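PDB 4NH0: ESX secretion system protein EccC from Thermomonospora curvata, which forms part of the ESX (type VII) secretion system that exports EsxA and EsxB, has weak intrinsic ATPase activity and might be the translocase subunit. Local coordinates for residues A[268-272]-A[329-334]; A[733-737]-A[795-801]. One frame throughout, in Å; residues are numbered along the deposited sequence.

Interaction 1 (268-272 with 329-334) and interaction 2 (733-737 with 795-801) lie in different FtsK-family regions of the chain, on opposite sides of its centre. Their centres are about 68 Å apart and they do not touch. Interaction 1 is loop against loop and partly buried. One tryptophan dominates it, lying under backbone and proline, with a single hydrogen bond from its indole. Interaction 2 is more buried and sets a long helix against the turn that leads into a central strand. Arg736 bonds a backbone carbonyl and Arg795 pairs with Glu737, beside packed leucine, tyrosine and isoleucine side chains. Both contacts lie away from the nucleotide-binding sites.

Interaction 1: residues A[268-272]-A[329-334]; sequences LWRPR and AMTHSP
The indole of Trp269 has one face covered by the backbone of His332 and Ser333 and by the ring of Pro334. His332 O, Ser333 CA and Pro334 CD all lie on this side. Ser333 CA stands 3.8 Å from the centroid of the five-membered ring of Trp269, a CH-pi contact. Pro334 CD makes a second one, 3.7 Å from the centroid of the six-membered ring. Met330 O lies near the ring plane, at the CD1 edge. Trp269 NE1 donates to Ala329 O at 3.0 Å, a bent bond (133° at the hydrogen) with the acceptor tilted out of the ring plane. The Trp269 torsion that puts CG anti to the carbonyl carbon (chi1 -57°) carries the indole under this turn. Replacing Trp269 by an alanine would probably leave Ala329 O without this donor and open a gap beneath Ser333 and Pro334.

The guanidinium of Arg272 offers one face to the methyl of Thr331, with NH2 3.4 Å from Thr331 CG2. Leu268 CB rests 3.4 Å from Met330 O.

The 329-334 loop joins helix 317-329, which starts in the predicted first P-loop, to strand 337-343 of the FtsK sheet. The 268-272 loop runs from helix 265-268 toward strand 279-284. His358 meets the Trp269 ring at a steep angle, and helix 575-583 packs against Trp269 and Met330.

Interaction 2: residues A[733-737]-A[795-801]; sequences LEQRE and RGLGYGI
Arg736 NH1 donates to Tyr799 O at 2.7 Å, with 153° at the hydrogen. The carbonyl oxygen lies at the edge of the guanidinium, in its plane. The Arg736 chain is extended from CG to NE, which carries the head past the tyrosine backbone. Its NE forms a salt bridge with Asp763 and its NH2 bonds Gly766 O, so the buried guanidinium is gripped along three nitrogens.

A second ion pair joins Glu737 OE2 to Arg795 NH2 at 2.9 Å. The carboxylate and guanidinium planes are 64° apart.

These bonds tie helix 719-742 to the turn between helix 784-795 and strand 801-807, one of the parallel strands of the second FtsK domain, a P-loop NTPase fold. In the turn, Gly796 O accepts from Tyr799 N and Ile801 N, which come from opposite faces of its plane. Gly800 has a positive phi, and a CB there would clash with Arg736 NH1.

One face of the Tyr799 ring receives Glu737 CA, 4.2 Å from the ring centroid in a CH-pi contact, and Glu737 CG lies 3.7 Å from Tyr799 CE2. Leu733 CD1 lies 3.9 Å from Tyr799 CB and equally near Ile801 CD1. The other methyl, Leu733 CD2, rests 4.2 Å from Arg795 CG. Further out, Phe740 meets the Tyr799 ring.

Interaction 1: residues A[268-272]-A[329-334]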
ATOM      1  N   LEU A 268     -35.676 -20.521  36.225  1.00 94.39           N
ATOM      2  CA  LEU A 268     -35.865 -21.138  34.918  1.00 84.85           C
ATOM      3  C   LEU A 268     -34.643 -21.961  34.537  1.00 82.89           C
ATOM      4  O   LEU A 268     -34.759 -23.026  33.933  1.00 82.69           O
ATOM      5  CB  LEU A 268     -36.142 -20.079  33.850  1.00 79.45           C
ATOM      6  CG  LEU A 268     -37.494 -19.372  33.931  1.00 79.85           C
ATOM      7  CD1 LEU A 268     -37.656 -18.382  32.789  1.00 72.88           C
ATOM      8  CD2 LEU A 268     -38.623 -20.389  33.927  1.00 88.19           C
ATOM      9  N   TRP A 269     -33.470 -21.461  34.908  1.00 77.33           N
ATOM     10  CA  TRP A 269     -32.211 -22.108  34.561  1.00 87.28           C
ATOM     11  C   TRP A 269     -31.690 -22.961  35.708  1.00 92.85           C
ATOM     12  O   TRP A 269     -30.484 -23.157  35.851  1.00 79.92           O
ATOM     13  CB  TRP A 269     -31.169 -21.061  34.175  1.00 86.27           C
ATOM     14  CG  TRP A 269     -31.592 -20.186  33.041  1.00 82.88           C
ATOM     15  CD1 TRP A 269     -32.593 -20.428  32.146  1.00 89.20           C
ATOM     16  CD2 TRP A 269     -31.032 -18.918  32.681  1.00 82.70           C
ATOM     17  NE1 TRP A 269     -32.687 -19.393  31.250  1.00 80.71           N
ATOM     18  CE2 TRP A 269     -31.740 -18.452  31.557  1.00 82.19           C
ATOM     19  CE3 TRP A 269     -30.000 -18.132  33.201  1.00 89.58           C
ATOM     20  CZ2 TRP A 269     -31.448 -17.239  30.943  1.00 77.97           C
ATOM     21  CZ3 TRP A 269     -29.712 -16.928  32.590  1.00 91.95           C
ATOM     22  CH2 TRP A 269     -30.433 -16.492  31.474  1.00 82.74           C
ATOM     23  N   ARG A 270     -32.606 -23.467  36.527  1.00100.65           N
ATOM     24  CA  ARG A 270     -32.240 -24.317  37.653  1.00 91.66           C
ATOM     25  C   ARG A 270     -31.632 -25.624  37.157  1.00 99.36           C
ATOM     26  O   ARG A 270     -31.945 -26.074  36.053  1.00115.09           O
ATOM     27  CB  ARG A 270     -33.459 -24.600  38.535  1.00 96.29           C
ATOM     28  CG  ARG A 270     -34.797 -24.422  37.841  1.00103.64           C
ATOM     29  CD  ARG A 270     -35.942 -24.611  38.824  1.00124.61           C
ATOM     30  NE  ARG A 270     -37.230 -24.794  38.160  1.00140.70           N
ATOM     31  CZ  ARG A 270     -38.357 -25.103  38.791  1.00141.05           C
ATOM     32  NH1 ARG A 270     -38.359 -25.267  40.107  1.00141.18           N
ATOM     33  NH2 ARG A 270     -39.486 -25.250  38.109  1.00140.63           N
ATOM     34  N   PRO A 271     -30.753 -26.236  37.968  1.00 89.14           N
ATOM     35  CA  PRO A 271     -30.131 -27.513  37.602  1.00 98.18           C
ATOM     36  C   PRO A 271     -31.158 -28.605  37.337  1.00108.45           C
ATOM     37  O   PRO A 271     -31.888 -29.006  38.242  1.00117.00           O
ATOM     38  CB  PRO A 271     -29.275 -27.854  38.831  1.00 99.80           C
ATOM     39  CG  PRO A 271     -29.849 -27.033  39.942  1.00107.40           C
ATOM     40  CD  PRO A 271     -30.297 -25.770  39.287  1.00 96.73           C
ATOM     41  N   ARG A 272     -31.210 -29.075  36.096  1.00 98.66           N
ATOM     42  CA  ARG A 272     -32.177 -30.088  35.701  1.00 90.98           C
ATOM     43  C   ARG A 272     -31.621 -31.494  35.896  1.00 92.69           C
ATOM     44  O   ARG A 272     -30.407 -31.692  35.859  1.00 89.95           O
ATOM     45  CB  ARG A 272     -32.594 -29.883  34.244  1.00 96.08           C
ATOM     46  CG  ARG A 272     -33.290 -28.560  33.983  1.00 91.54           C
ATOM     47  CD  ARG A 272     -34.216 -28.660  32.786  1.00 81.96           C
ATOM     48  NE  ARG A 272     -35.380 -27.793  32.933  1.00 87.11           N
ATOM     49  CZ  ARG A 272     -36.506 -27.933  32.241  1.00 99.14           C
ATOM     50  NH1 ARG A 272     -36.624 -28.912  31.356  1.00 77.74           N
ATOM     51  NH2 ARG A 272     -37.517 -27.098  32.441  1.00 99.12           N
ATOM     52  N   ALA A 329     -33.767 -22.103  25.562  1.00 59.16           N
ATOM     53  CA  ALA A 329     -33.252 -20.894  26.190  1.00 53.20           C
ATOM     54  C   ALA A 329     -33.929 -20.634  27.531  1.00 59.94           C
ATOM     55  O   ALA A 329     -33.324 -20.076  28.442  1.00 65.88           O
ATOM     56  CB  ALA A 329     -33.435 -19.703  25.267  1.00 46.28           C
ATOM     57  N   MET A 330     -35.187 -21.045  27.645  1.00 57.63           N
ATOM     58  CA  MET A 330     -35.958 -20.819  28.862  1.00 62.64           C
ATOM     59  C   MET A 330     -35.752 -21.920  29.892  1.00 71.11           C
ATOM     60  O   MET A 330     -36.273 -21.845  31.003  1.00 76.25           O
ATOM     61  CB  MET A 330     -37.446 -20.704  28.534  1.00 61.45           C
ATOM     62  CG  MET A 330     -37.843 -19.401  27.877  1.00 77.22           C
ATOM     63  SD  MET A 330     -39.616 -19.325  27.578  1.00 69.80           S
ATOM     64  CE  MET A 330     -39.787 -20.579  26.318  1.00 71.10           C
ATOM     65  N   THR A 331     -34.993 -22.945  29.523  1.00 66.11           N
ATOM     66  CA  THR A 331     -34.793 -24.091  30.398  1.00 67.46           C
ATOM     67  C   THR A 331     -33.328 -24.267  30.772  1.00 71.47           C
ATOM     68  O   THR A 331     -32.998 -25.025  31.684  1.00 73.46           O
ATOM     69  CB  THR A 331     -35.304 -25.383  29.744  1.00 76.87           C
ATOM     70  OG1 THR A 331     -34.698 -25.536  28.455  1.00 69.01           O
ATOM     71  CG2 THR A 331     -36.813 -25.330  29.578  1.00 66.45           C
ATOM     72  N   HIS A 332     -32.452 -23.565  30.063  1.00 75.86           N
ATOM     73  CA  HIS A 332     -31.021 -23.658  30.314  1.00 73.38           C
ATOM     74  C   HIS A 332     -30.371 -22.282  30.359  1.00 81.66           C
ATOM     75  O   HIS A 332     -30.825 -21.346  29.703  1.00 84.15           O
ATOM     76  CB  HIS A 332     -30.343 -24.514  29.242  1.00 69.30           C
ATOM     77  CG  HIS A 332     -30.905 -25.896  29.129  1.00 63.24           C
ATOM     78  ND1 HIS A 332     -32.148 -26.153  28.594  1.00 77.32           N
ATOM     79  CD2 HIS A 332     -30.392 -27.097  29.483  1.00 74.65           C
ATOM     80  CE1 HIS A 332     -32.378 -27.453  28.623  1.00 89.89           C
ATOM     81  NE2 HIS A 332     -31.328 -28.048  29.159  1.00 83.67           N
ATOM     82  N   SER A 333     -29.305 -22.168  31.143  1.00 82.82           N
ATOM     83  CA  SER A 333     -28.538 -20.933  31.221  1.00 79.56           C
ATOM     84  C   SER A 333     -27.523 -20.882  30.086  1.00 86.19           C
ATOM     85  O   SER A 333     -27.123 -21.924  29.569  1.00 81.57           O
ATOM     86  CB  SER A 333     -27.833 -20.825  32.575  1.00 85.31           C
ATOM     87  OG  SER A 333     -26.830 -21.817  32.704  1.00109.09           O
ATOM     88  N   PRO A 334     -27.099 -19.669  29.693  1.00 80.98           N
ATOM     89  CA  PRO A 334     -26.042 -19.526  28.686  1.00 76.42           C
ATOM     90  C   PRO A 334     -24.740 -20.166  29.151  1.00 86.24           C
ATOM     91  O   PRO A 334     -23.846 -20.431  28.348  1.00 82.55           O
ATOM     92  CB  PRO A 334     -25.887 -18.008  28.550  1.00 73.49           C
ATOM     93  CG  PRO A 334     -27.184 -17.452  29.014  1.00 73.63           C
ATOM     94  CD  PRO A 334     -27.645 -18.365  30.104  1.00 71.32           C
TER

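Interaction 2: residues A[733-737]-A[795-801]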
ATOM      1  N   LEU A 733      22.696   8.347  -0.154  1.00 49.25           N
ATOM      2  CA  LEU A 733      23.133   6.960  -0.111  1.00 46.66           C
ATOM      3  C   LEU A 733      24.645   6.868  -0.255  1.00 52.78           C
ATOM      4  O   LEU A 733      25.307   6.172   0.511  1.00 60.21           O
ATOM      5  CB  LEU A 733      22.447   6.146  -1.207  1.00 40.72           C
ATOM      6  CG  LEU A 733      22.768   4.654  -1.235  1.00 42.71           C
ATOM      7  CD1 LEU A 733      22.493   4.027   0.117  1.00 40.89           C
ATOM      8  CD2 LEU A 733      21.973   3.954  -2.323  1.00 56.85           C
ATOM      9  N   GLU A 734      25.187   7.581  -1.236  1.00 52.70           N
ATOM     10  CA  GLU A 734      26.625   7.597  -1.470  1.00 51.43           C
ATOM     11  C   GLU A 734      27.367   8.211  -0.288  1.00 54.87           C
ATOM     12  O   GLU A 734      28.472   7.789   0.049  1.00 60.07           O
ATOM     13  CB  GLU A 734      26.951   8.366  -2.750  1.00 58.17           C
ATOM     14  CG  GLU A 734      26.340   7.767  -4.004  1.00 81.01           C
ATOM     15  CD  GLU A 734      26.516   8.655  -5.219  1.00 90.60           C
ATOM     16  OE1 GLU A 734      27.389   9.548  -5.183  1.00 80.58           O
ATOM     17  OE2 GLU A 734      25.780   8.462  -6.208  1.00 71.18           O
ATOM     18  N   GLN A 735      26.751   9.209   0.336  1.00 49.59           N
ATOM     19  CA  GLN A 735      27.334   9.859   1.502  1.00 44.61           C
ATOM     20  C   GLN A 735      27.394   8.899   2.681  1.00 42.16           C
ATOM     21  O   GLN A 735      28.420   8.783   3.344  1.00 44.18           O
ATOM     22  CB  GLN A 735      26.534  11.106   1.880  1.00 47.74           C
ATOM     23  CG  GLN A 735      26.992  11.767   3.168  1.00 52.12           C
ATOM     24  CD  GLN A 735      26.185  13.003   3.509  1.00 63.22           C
ATOM     25  OE1 GLN A 735      25.499  13.567   2.658  1.00 69.99           O
ATOM     26  NE2 GLN A 735      26.264  13.431   4.762  1.00 59.29           N
ATOM     27  N   ARG A 736      26.290   8.204   2.931  1.00 50.13           N
ATOM     28  CA  ARG A 736      26.229   7.239   4.020  1.00 46.25           C
ATOM     29  C   ARG A 736      27.075   6.005   3.731  1.00 49.57           C
ATOM     30  O   ARG A 736      27.516   5.323   4.650  1.00 52.59           O
ATOM     31  CB  ARG A 736      24.784   6.827   4.290  1.00 53.21           C
ATOM     32  CG  ARG A 736      23.952   7.909   4.944  1.00 54.20           C
ATOM     33  CD  ARG A 736      22.572   7.402   5.313  1.00 50.94           C
ATOM     34  NE  ARG A 736      21.860   8.346   6.168  1.00 63.96           N
ATOM     35  CZ  ARG A 736      20.638   8.145   6.645  1.00 55.88           C
ATOM     36  NH1 ARG A 736      19.983   7.032   6.349  1.00 54.84           N
ATOM     37  NH2 ARG A 736      20.067   9.056   7.418  1.00 55.32           N
ATOM     38  N   GLU A 737      27.291   5.718   2.452  1.00 57.20           N
ATOM     39  CA  GLU A 737      28.125   4.589   2.057  1.00 51.16           C
ATOM     40  C   GLU A 737      29.561   4.786   2.516  1.00 55.94           C
ATOM     41  O   GLU A 737      30.238   3.834   2.897  1.00 65.25           O
ATOM     42  CB  GLU A 737      28.089   4.389   0.541  1.00 53.78           C
ATOM     43  CG  GLU A 737      26.948   3.517   0.046  1.00 51.52           C
ATOM     44  CD  GLU A 737      26.993   3.300  -1.453  1.00 70.28           C
ATOM     45  OE1 GLU A 737      27.714   4.051  -2.142  1.00 80.18           O
ATOM     46  OE2 GLU A 737      26.310   2.376  -1.941  1.00 75.92           O
ATOM     47  N   ARG A 795      20.775  -1.582  -2.267  1.00 60.25           N
ATOM     48  CA  ARG A 795      21.781  -1.399  -1.226  1.00 64.00           C
ATOM     49  C   ARG A 795      21.405  -0.314  -0.223  1.00 55.52           C
ATOM     50  O   ARG A 795      22.237   0.113   0.574  1.00 53.61           O
ATOM     51  CB  ARG A 795      23.133  -1.064  -1.861  1.00 62.08           C
ATOM     52  CG  ARG A 795      23.047  -0.017  -2.958  1.00 55.98           C
ATOM     53  CD  ARG A 795      24.418   0.356  -3.493  1.00 70.37           C
ATOM     54  NE  ARG A 795      24.324   1.329  -4.577  1.00 87.74           N
ATOM     55  CZ  ARG A 795      25.370   1.925  -5.140  1.00 89.81           C
ATOM     56  NH1 ARG A 795      25.189   2.796  -6.122  1.00101.17           N
ATOM     57  NH2 ARG A 795      26.596   1.651  -4.718  1.00 89.62           N
ATOM     58  N   GLY A 796      20.151   0.122  -0.258  1.00 56.78           N
ATOM     59  CA  GLY A 796      19.712   1.220   0.583  1.00 44.25           C
ATOM     60  C   GLY A 796      19.290   0.833   1.986  1.00 50.72           C
ATOM     61  O   GLY A 796      19.420   1.629   2.913  1.00 57.08           O
ATOM     62  N   LEU A 797      18.782  -0.385   2.146  1.00 60.84           N
ATOM     63  CA  LEU A 797      18.268  -0.835   3.438  1.00 51.83           C
ATOM     64  C   LEU A 797      19.342  -0.866   4.516  1.00 46.64           C
ATOM     65  O   LEU A 797      19.065  -0.601   5.685  1.00 57.29           O
ATOM     66  CB  LEU A 797      17.632  -2.216   3.305  1.00 50.49           C
ATOM     67  CG  LEU A 797      16.247  -2.229   2.666  1.00 58.46           C
ATOM     68  CD1 LEU A 797      15.656  -3.629   2.674  1.00 97.85           C
ATOM     69  CD2 LEU A 797      15.337  -1.253   3.384  1.00 58.71           C
ATOM     70  N   GLY A 798      20.568  -1.187   4.120  1.00 39.12           N
ATOM     71  CA  GLY A 798      21.675  -1.232   5.055  1.00 49.64           C
ATOM     72  C   GLY A 798      22.097   0.153   5.499  1.00 47.52           C
ATOM     73  O   GLY A 798      22.828   0.304   6.477  1.00 55.74           O
ATOM     74  N   TYR A 799      21.632   1.168   4.780  1.00 52.10           N
ATOM     75  CA  TYR A 799      21.988   2.547   5.082  1.00 52.98           C
ATOM     76  C   TYR A 799      20.760   3.406   5.354  1.00 48.72           C
ATOM     77  O   TYR A 799      20.832   4.632   5.319  1.00 58.24           O
ATOM     78  CB  TYR A 799      22.812   3.141   3.940  1.00 44.61           C
ATOM     79  CG  TYR A 799      24.149   2.463   3.754  1.00 43.64           C
ATOM     80  CD1 TYR A 799      25.168   2.637   4.679  1.00 57.30           C
ATOM     81  CD2 TYR A 799      24.392   1.647   2.661  1.00 38.08           C
ATOM     82  CE1 TYR A 799      26.390   2.019   4.520  1.00 55.97           C
ATOM     83  CE2 TYR A 799      25.615   1.025   2.494  1.00 51.80           C
ATOM     84  CZ  TYR A 799      26.608   1.214   3.427  1.00 48.23           C
ATOM     85  OH  TYR A 799      27.828   0.600   3.269  1.00 58.91           O
ATOM     86  N   GLY A 800      19.632   2.759   5.624  1.00 51.35           N
ATOM     87  CA  GLY A 800      18.427   3.462   6.022  1.00 52.04           C
ATOM     88  C   GLY A 800      17.662   4.135   4.901  1.00 56.71           C
ATOM     89  O   GLY A 800      16.894   5.066   5.143  1.00 57.56           O
ATOM     90  N   ILE A 801      17.865   3.672   3.674  1.00 55.24           N
ATOM     91  CA  ILE A 801      17.096   4.176   2.544  1.00 39.28           C
ATOM     92  C   ILE A 801      16.086   3.124   2.104  1.00 49.83           C
ATOM     93  O   ILE A 801      16.457   2.028   1.688  1.00 50.87           O
ATOM     94  CB  ILE A 801      17.994   4.561   1.352  1.00 31.67           C
ATOM     95  CG1 ILE A 801      18.697   5.894   1.614  1.00 36.61           C
ATOM     96  CG2 ILE A 801      17.170   4.685   0.087  1.00 42.61           C
ATOM     97  CD1 ILE A 801      19.950   5.787   2.446  1.00 49.73           C
TER